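Long-range contacts in VAO-type flavoprotein oxidase VAO615 (Myceliophthora thermophila, PDB 6F72), which probably acts as an oxidoreductase, binding one FAD bicovalently and reacting rapidly with molecular oxygen once reduced, though no substrate has yet been identified: residues His215-Gly220 against Ala294-Asp299; Ala358-Val363 against Val383-Ser388. All coordinates share one frame; numbering follows the deposited sequence.

In the fold
Contact 1 and contact 2 follow one another along the chain, their nearest atoms about 7 Å apart. Contact 1 (215-220 with 294-299), centred about 18 Å from the chain centre with four of nine touching residues buried, pairs two strands within the PCMH-type FAD-binding region through backbone bonds, a salt bridge and a shared water. Contact 2 (358-363 with 383-388) buries about half the area and sets a helix start against an outermost strand of the seven-stranded antiparallel sheet. Also partly buried, it is nearer the surface, about 29 Å out, with two of seven buried and three exposed. Neither a hydrogen bond nor a salt bridge joins its two segments; the capping bonds of Asp359 lie within the helix start.

Contact 1 (His215-Gly220 against Ala294-Asp299); sequences HRIVGG and ARLHRD
Arg216 and His297 form an antiparallel hydrogen-bonded pair: Arg216 N gives to His297 O at 2.7 Å, and His297 N gives to Arg216 O at 2.9 Å. From there the Arg216 side chain can be followed outward. Its CB lies 4.0 Å from His297 O; CG already meets the carboxylate, 3.2 Å from Asp299 OD1, and CD lies within 3.5 Å of Asp299 OD1, with Arg298 O a little farther off. With the chain extended from CG to NE, NE arrives 2.8 Å from Asp299 OD1. This salt bridge uses the anti lone pair of the oxygen, which sits 20° out of the guanidinium plane, and the two planar groups stand 77° apart; Tyr391 N also donates to OD1. Arg298 O lies over one guanidinium face, while NH1 reaches Tyr244 OH and NH2 reaches Gly300 O. A leucine here would probably leave Asp299 without this charged partner and cost Gly300 O and Tyr244 OH their bonds. His215 CB crosses Leu296 CB at about a right angle (3.9 Å), with His297 O at the imidazole edge. Ile217 CB packs on Leu296 CD2 at 3.7 Å, and a water accepts from Val218 N and donates to Arg295 O, bridging the diverging chains. Short strand 215-216 thus pairs with the C-terminal end of strand 288-298 in the antiparallel sheet of the PCMH-type FAD-binding domain, just before Gly220 touches the flavin cofactor.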
ATOM      1  N   HIS A 215      19.894  -3.387 -12.709  1.00 31.02           N
ATOM      2  CA  HIS A 215      18.705  -2.535 -12.895  1.00 30.11           C
ATOM      3  C   HIS A 215      18.002  -2.110 -11.580  1.00 29.41           C
ATOM      4  O   HIS A 215      18.234  -2.698 -10.512  1.00 29.33           O
ATOM      5  CB  HIS A 215      17.698  -3.216 -13.830  1.00 29.79           C
ATOM      6  CG  HIS A 215      18.236  -3.481 -15.202  1.00 30.34           C
ATOM      7  ND1 HIS A 215      18.703  -4.717 -15.588  1.00 30.72           N
ATOM      8  CD2 HIS A 215      18.405  -2.664 -16.273  1.00 30.57           C
ATOM      9  CE1 HIS A 215      19.130  -4.655 -16.839  1.00 31.18           C
ATOM     10  NE2 HIS A 215      18.963  -3.420 -17.276  1.00 31.03           N
ATOM     11  N   ARG A 216      17.149  -1.086 -11.689  1.00 28.67           N
ATOM     12  CA  ARG A 216      16.261  -0.629 -10.615  1.00 28.04           C
ATOM     13  C   ARG A 216      14.820  -0.873 -11.038  1.00 27.38           C
ATOM     14  O   ARG A 216      14.501  -0.810 -12.233  1.00 27.42           O
ATOM     15  CB  ARG A 216      16.439   0.872 -10.375  1.00 28.06           C
ATOM     16  CG  ARG A 216      17.863   1.332 -10.125  1.00 28.64           C
ATOM     17  CD  ARG A 216      18.029   2.806 -10.471  1.00 28.85           C
ATOM     18  NE  ARG A 216      19.386   3.283 -10.185  1.00 29.47           N
ATOM     19  CZ  ARG A 216      19.900   4.428 -10.620  1.00 29.81           C
ATOM     20  NH1 ARG A 216      19.184   5.244 -11.378  1.00 29.58           N
ATOM     21  NH2 ARG A 216      21.145   4.753 -10.298  1.00 30.52           N
ATOM     22  N   ILE A 217      13.961  -1.171 -10.066  1.00 26.84           N
ATOM     23  CA  ILE A 217      12.506  -1.213 -10.280  1.00 26.24           C
ATOM     24  C   ILE A 217      11.791  -0.270  -9.295  1.00 26.00           C
ATOM     25  O   ILE A 217      12.212  -0.120  -8.142  1.00 25.91           O
ATOM     26  CB  ILE A 217      11.920  -2.652 -10.216  1.00 25.95           C
ATOM     27  CG1 ILE A 217      10.450  -2.672 -10.693  1.00 25.43           C
ATOM     28  CG2 ILE A 217      12.080  -3.251  -8.818  1.00 26.04           C
ATOM     29  CD1 ILE A 217       9.860  -4.043 -10.960  1.00 25.27           C
ATOM     30  N   VAL A 218      10.709   0.341  -9.776  1.00 25.82           N
ATOM     31  CA  VAL A 218       9.863   1.241  -8.986  1.00 25.73           C
ATOM     32  C   VAL A 218       8.967   0.451  -8.013  1.00 25.66           C
ATOM     33  O   VAL A 218       8.025  -0.251  -8.421  1.00 25.26           O
ATOM     34  CB  VAL A 218       9.047   2.199  -9.899  1.00 25.51           C
ATOM     35  CG1 VAL A 218       8.105   3.080  -9.094  1.00 25.22           C
ATOM     36  CG2 VAL A 218       9.981   3.052 -10.753  1.00 25.74           C
ATOM     37  N   GLY A 219       9.255   0.617  -6.720  1.00 26.02           N
ATOM     38  CA  GLY A 219       8.522  -0.070  -5.669  1.00 26.48           C
ATOM     39  C   GLY A 219       8.517   0.701  -4.370  1.00 27.01           C
ATOM     40  O   GLY A 219       9.222   1.706  -4.227  1.00 27.26           O
ATOM     41  N   GLY A 220       7.742   0.200  -3.411  1.00 27.42           N
ATOM     42  CA  GLY A 220       7.530   0.877  -2.126  1.00 27.99           C
ATOM     43  C   GLY A 220       8.709   0.866  -1.172  1.00 28.89           C
ATOM     44  O   GLY A 220       9.681   0.124  -1.352  1.00 28.77           O
ATOM     45  N   ALA A 294       6.746  -5.173 -16.075  1.00 22.79           N
ATOM     46  CA  ALA A 294       7.056  -3.777 -15.816  1.00 22.81           C
ATOM     47  C   ALA A 294       8.462  -3.423 -16.236  1.00 23.33           C
ATOM     48  O   ALA A 294       9.370  -4.266 -16.214  1.00 23.62           O
ATOM     49  CB  ALA A 294       6.852  -3.444 -14.348  1.00 22.52           C
ATOM     50  N   ARG A 295       8.612  -2.158 -16.607  1.00 24.80           N
ATOM     51  CA  ARG A 295       9.892  -1.542 -16.932  1.00 25.24           C
ATOM     52  C   ARG A 295      10.953  -1.726 -15.845  1.00 25.11           C
ATOM     53  O   ARG A 295      10.677  -1.588 -14.659  1.00 24.55           O
ATOM     54  CB  ARG A 295       9.699  -0.043 -17.220  1.00 25.21           C
ATOM     55  CG  ARG A 295       8.595   0.265 -18.225  1.00 25.47           C
ATOM     56  CD  ARG A 295       8.598   1.719 -18.714  1.00 25.75           C
ATOM     57  NE  ARG A 295       8.355   2.701 -17.659  1.00 25.26           N
ATOM     58  CZ  ARG A 295       8.083   3.996 -17.858  1.00 25.50           C
ATOM     59  NH1 ARG A 295       8.000   4.497 -19.099  1.00 26.16           N
ATOM     60  NH2 ARG A 295       7.890   4.796 -16.809  1.00 24.97           N
ATOM     61  N   LEU A 296      12.153  -2.080 -16.281  1.00 25.85           N
ATOM     62  CA  LEU A 296      13.351  -1.996 -15.462  1.00 26.19           C
ATOM     63  C   LEU A 296      14.176  -0.831 -15.950  1.00 26.79           C
ATOM     64  O   LEU A 296      14.077  -0.459 -17.107  1.00 27.30           O
ATOM     65  CB  LEU A 296      14.172  -3.288 -15.550  1.00 26.59           C
ATOM     66  CG  LEU A 296      13.639  -4.490 -14.770  1.00 26.38           C
ATOM     67  CD1 LEU A 296      14.598  -5.658 -14.925  1.00 27.00           C
ATOM     68  CD2 LEU A 296      13.436  -4.155 -13.299  1.00 25.81           C
ATOM     69  N   HIS A 297      14.996  -0.265 -15.078  1.00 27.02           N
ATOM     70  CA  HIS A 297      15.775   0.920 -15.429  1.00 27.74           C
ATOM     71  C   HIS A 297      17.235   0.677 -15.101  1.00 28.64           C
ATOM     72  O   HIS A 297      17.532   0.046 -14.093  1.00 28.46           O
ATOM     73  CB  HIS A 297      15.240   2.120 -14.656  1.00 27.04           C
ATOM     74  CG  HIS A 297      13.746   2.237 -14.689  1.00 26.47           C
ATOM     75  ND1 HIS A 297      13.072   2.859 -15.717  1.00 26.60           N
ATOM     76  CD2 HIS A 297      12.795   1.796 -13.829  1.00 25.84           C
ATOM     77  CE1 HIS A 297      11.773   2.800 -15.490  1.00 26.16           C
ATOM     78  NE2 HIS A 297      11.577   2.164 -14.349  1.00 25.66           N
ATOM     79  N   ARG A 298      18.140   1.154 -15.953  1.00 29.96           N
ATOM     80  CA  ARG A 298      19.573   0.961 -15.740  1.00 31.26           C
ATOM     81  C   ARG A 298      20.009   1.489 -14.368  1.00 31.08           C
ATOM     82  O   ARG A 298      19.688   2.622 -13.999  1.00 30.82           O
ATOM     83  CB  ARG A 298      20.403   1.595 -16.866  1.00 32.75           C
ATOM     84  CG  ARG A 298      21.881   1.195 -16.884  1.00 34.31           C
ATOM     85  CD  ARG A 298      22.059  -0.305 -17.129  1.00 35.26           C
ATOM     86  NE  ARG A 298      23.465  -0.730 -17.183  1.00 36.82           N
ATOM     87  CZ  ARG A 298      24.200  -1.087 -16.125  1.00 37.23           C
ATOM     88  NH1 ARG A 298      23.688  -1.072 -14.898  1.00 36.49           N
ATOM     89  NH2 ARG A 298      25.464  -1.468 -16.295  1.00 38.47           N
ATOM     90  N   ASP A 299      20.708   0.643 -13.612  1.00 31.33           N
ATOM     91  CA  ASP A 299      21.201   1.009 -12.287  1.00 31.30           C
ATOM     92  C   ASP A 299      22.530   1.753 -12.407  1.00 32.23           C
ATOM     93  O   ASP A 299      23.136   1.795 -13.475  1.00 33.14           O
ATOM     94  CB  ASP A 299      21.341  -0.249 -11.422  1.00 31.24           C
ATOM     95  CG  ASP A 299      21.376   0.044  -9.925  1.00 30.94           C
ATOM     96  OD1 ASP A 299      21.004   1.153  -9.470  1.00 30.32           O
ATOM     97  OD2 ASP A 299      21.784  -0.873  -9.195  1.00 31.19           O
TER
HETATM   98  O   HOH W   1       9.727   0.048 -12.643  1.00 24.88           O

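Contact 2 (Ala358-Val363 against Val383-Ser388); sequences ADRDAV and VQPRVS
Val387 CG2 rests against the backbone where the helix begins, 3.4 Å from Arg360 N and 3.7 Å from Asp359 C. Two residues back along the strand, Pro385 carries most of the rest of the contact: its CB meets Val363 CG1 at 3.9 Å, and its CB and CG lie over one face of the Arg360 guanidinium, with CG 3.5 Å from Arg360 NH2. Arg360 reaches it because CG stands anti to the backbone N (chi1 -174°) and the chain then bends at chi2 (51°), folding the guanidinium back over the proline. A salt bridge from Arg360 NE to Asp364 OD1, farther along the same helix, helps hold the group there. The helix start is itself fixed by Asp359 at the N-cap, whose OD1 accepts from Asp361 N at 2.9 Å and more weakly from Ala362 N, while Asp359 O takes the first helical bond from Val363 N. On the strand side, Gln384, Arg386 and Ser388 bond through their backbones to strand 302-310, which sets Pro385 and Val387 toward the helix. Helix 360-376 packs on the face of the sheet, its first turn against the outermost strand, in a beta-alpha-beta connection between parallel strands 348-356 and 382-388, with antiparallel strand 302-310 between them.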
ATOM      1  N   ALA A 358      23.895  10.700  -8.794  1.00 34.85           N
ATOM      2  CA  ALA A 358      24.637  11.829  -8.220  1.00 35.63           C
ATOM      3  C   ALA A 358      25.833  11.355  -7.410  1.00 36.39           C
ATOM      4  O   ALA A 358      25.674  10.543  -6.506  1.00 36.14           O
ATOM      5  CB  ALA A 358      23.724  12.704  -7.361  1.00 34.83           C
ATOM      6  N   ASP A 359      27.029  11.846  -7.741  1.00 37.65           N
ATOM      7  CA  ASP A 359      28.191  11.611  -6.878  1.00 38.56           C
ATOM      8  C   ASP A 359      28.237  12.639  -5.735  1.00 38.68           C
ATOM      9  O   ASP A 359      27.300  13.438  -5.570  1.00 37.98           O
ATOM     10  CB  ASP A 359      29.520  11.486  -7.662  1.00 39.91           C
ATOM     11  CG  ASP A 359      30.006  12.805  -8.265  1.00 40.92           C
ATOM     12  OD1 ASP A 359      30.147  13.823  -7.547  1.00 41.14           O
ATOM     13  OD2 ASP A 359      30.299  12.805  -9.480  1.00 41.60           O
ATOM     14  N   ARG A 360      29.323  12.609  -4.960  1.00 39.53           N
ATOM     15  CA  ARG A 360      29.456  13.426  -3.757  1.00 39.56           C
ATOM     16  C   ARG A 360      29.423  14.946  -4.015  1.00 39.79           C
ATOM     17  O   ARG A 360      28.809  15.696  -3.244  1.00 39.22           O
ATOM     18  CB  ARG A 360      30.703  13.006  -2.961  1.00 40.66           C
ATOM     19  CG  ARG A 360      30.877  13.691  -1.610  1.00 41.07           C
ATOM     20  CD  ARG A 360      29.619  13.626  -0.745  1.00 40.21           C
ATOM     21  NE  ARG A 360      29.629  14.640   0.306  1.00 40.46           N
ATOM     22  CZ  ARG A 360      30.159  14.466   1.516  1.00 41.18           C
ATOM     23  NH1 ARG A 360      30.730  13.307   1.845  1.00 41.52           N
ATOM     24  NH2 ARG A 360      30.118  15.455   2.398  1.00 41.40           N
ATOM     25  N   ASP A 361      30.065  15.391  -5.094  1.00 40.37           N
ATOM     26  CA  ASP A 361      30.009  16.805  -5.476  1.00 40.71           C
ATOM     27  C   ASP A 361      28.595  17.210  -5.899  1.00 39.56           C
ATOM     28  O   ASP A 361      28.145  18.322  -5.594  1.00 39.56           O
ATOM     29  CB  ASP A 361      31.017  17.126  -6.585  1.00 42.07           C
ATOM     30  CG  ASP A 361      32.460  16.837  -6.182  1.00 43.39           C
ATOM     31  OD1 ASP A 361      32.821  16.961  -4.986  1.00 43.46           O
ATOM     32  OD2 ASP A 361      33.244  16.485  -7.089  1.00 44.53           O
ATOM     33  N   ALA A 362      27.897  16.292  -6.569  1.00 38.56           N
ATOM     34  CA  ALA A 362      26.528  16.518  -7.030  1.00 37.47           C
ATOM     35  C   ALA A 362      25.520  16.529  -5.870  1.00 36.40           C
ATOM     36  O   ALA A 362      24.634  17.385  -5.830  1.00 35.95           O
ATOM     37  CB  ALA A 362      26.147  15.501  -8.097  1.00 37.10           C
ATOM     38  N   VAL A 363      25.676  15.594  -4.930  1.00 36.04           N
ATOM     39  CA  VAL A 363      24.917  15.587  -3.667  1.00 35.19           C
ATOM     40  C   VAL A 363      25.047  16.949  -2.961  1.00 35.54           C
ATOM     41  O   VAL A 363      24.033  17.588  -2.654  1.00 35.03           O
ATOM     42  CB  VAL A 363      25.339  14.406  -2.750  1.00 35.13           C
ATOM     43  CG1 VAL A 363      24.775  14.545  -1.336  1.00 34.66           C
ATOM     44  CG2 VAL A 363      24.908  13.075  -3.360  1.00 34.47           C
ATOM     45  N   VAL A 383      23.653  16.590   8.798  1.00 39.69           N
ATOM     46  CA  VAL A 383      23.821  16.302   7.375  1.00 39.05           C
ATOM     47  C   VAL A 383      24.813  15.162   7.260  1.00 39.50           C
ATOM     48  O   VAL A 383      25.962  15.291   7.694  1.00 40.38           O
ATOM     49  CB  VAL A 383      24.381  17.505   6.575  1.00 39.44           C
ATOM     50  CG1 VAL A 383      24.141  17.315   5.078  1.00 38.74           C
ATOM     51  CG2 VAL A 383      23.791  18.829   7.046  1.00 39.44           C
ATOM     52  N   GLN A 384      24.367  14.050   6.683  1.00 38.92           N
ATOM     53  CA  GLN A 384      25.231  12.882   6.490  1.00 39.45           C
ATOM     54  C   GLN A 384      25.108  12.383   5.051  1.00 38.74           C
ATOM     55  O   GLN A 384      24.326  11.466   4.771  1.00 38.07           O
ATOM     56  CB  GLN A 384      24.943  11.789   7.538  1.00 39.72           C
ATOM     57  CG  GLN A 384      25.478  12.141   8.925  1.00 41.04           C
ATOM     58  CD  GLN A 384      24.810  11.402  10.079  1.00 41.32           C
ATOM     59  OE1 GLN A 384      23.612  11.092  10.048  1.00 40.84           O
ATOM     60  NE2 GLN A 384      25.585  11.143  11.124  1.00 42.35           N
ATOM     61  N   PRO A 385      25.863  13.016   4.123  1.00 38.90           N
ATOM     62  CA  PRO A 385      25.831  12.608   2.728  1.00 38.26           C
ATOM     63  C   PRO A 385      26.603  11.317   2.524  1.00 38.31           C
ATOM     64  O   PRO A 385      27.522  11.021   3.288  1.00 38.94           O
ATOM     65  CB  PRO A 385      26.553  13.752   1.998  1.00 38.92           C
ATOM     66  CG  PRO A 385      26.770  14.826   3.007  1.00 39.52           C
ATOM     67  CD  PRO A 385      26.812  14.126   4.324  1.00 39.79           C
ATOM     68  N   ARG A 386      26.208  10.561   1.503  1.00 37.56           N
ATOM     69  CA  ARG A 386      26.943   9.380   1.036  1.00 37.72           C
ATOM     70  C   ARG A 386      26.647   9.130  -0.436  1.00 37.12           C
ATOM     71  O   ARG A 386      25.780   9.789  -1.025  1.00 36.63           O
ATOM     72  CB  ARG A 386      26.639   8.126   1.898  1.00 37.67           C
ATOM     73  CG  ARG A 386      25.189   7.628   1.871  1.00 36.61           C
ATOM     74  CD  ARG A 386      24.961   6.356   2.685  1.00 36.34           C
ATOM     75  NE  ARG A 386      25.190   6.582   4.109  1.00 36.65           N
ATOM     76  CZ  ARG A 386      26.261   6.176   4.784  1.00 37.45           C
ATOM     77  NH1 ARG A 386      27.222   5.482   4.191  1.00 37.85           N
ATOM     78  NH2 ARG A 386      26.362   6.463   6.070  1.00 37.83           N
ATOM     79  N   VAL A 387      27.397   8.200  -1.026  1.00 37.24           N
ATOM     80  CA  VAL A 387      27.141   7.702  -2.376  1.00 36.56           C
ATOM     81  C   VAL A 387      27.153   6.164  -2.314  1.00 36.32           C
ATOM     82  O   VAL A 387      28.150   5.564  -1.910  1.00 36.94           O
ATOM     83  CB  VAL A 387      28.188   8.213  -3.404  1.00 37.42           C
ATOM     84  CG1 VAL A 387      27.956   7.595  -4.777  1.00 37.34           C
ATOM     85  CG2 VAL A 387      28.171   9.731  -3.518  1.00 37.57           C
ATOM     86  N   SER A 388      26.042   5.543  -2.704  1.00 35.21           N
ATOM     87  CA  SER A 388      25.961   4.084  -2.828  1.00 35.16           C
ATOM     88  C   SER A 388      26.317   3.653  -4.258  1.00 35.31           C
ATOM     89  O   SER A 388      26.052   4.385  -5.210  1.00 34.99           O
ATOM     90  CB  SER A 388      24.566   3.578  -2.432  1.00 34.23           C
ATOM     91  OG  SER A 388      24.148   4.143  -1.194  1.00 34.01           O
TER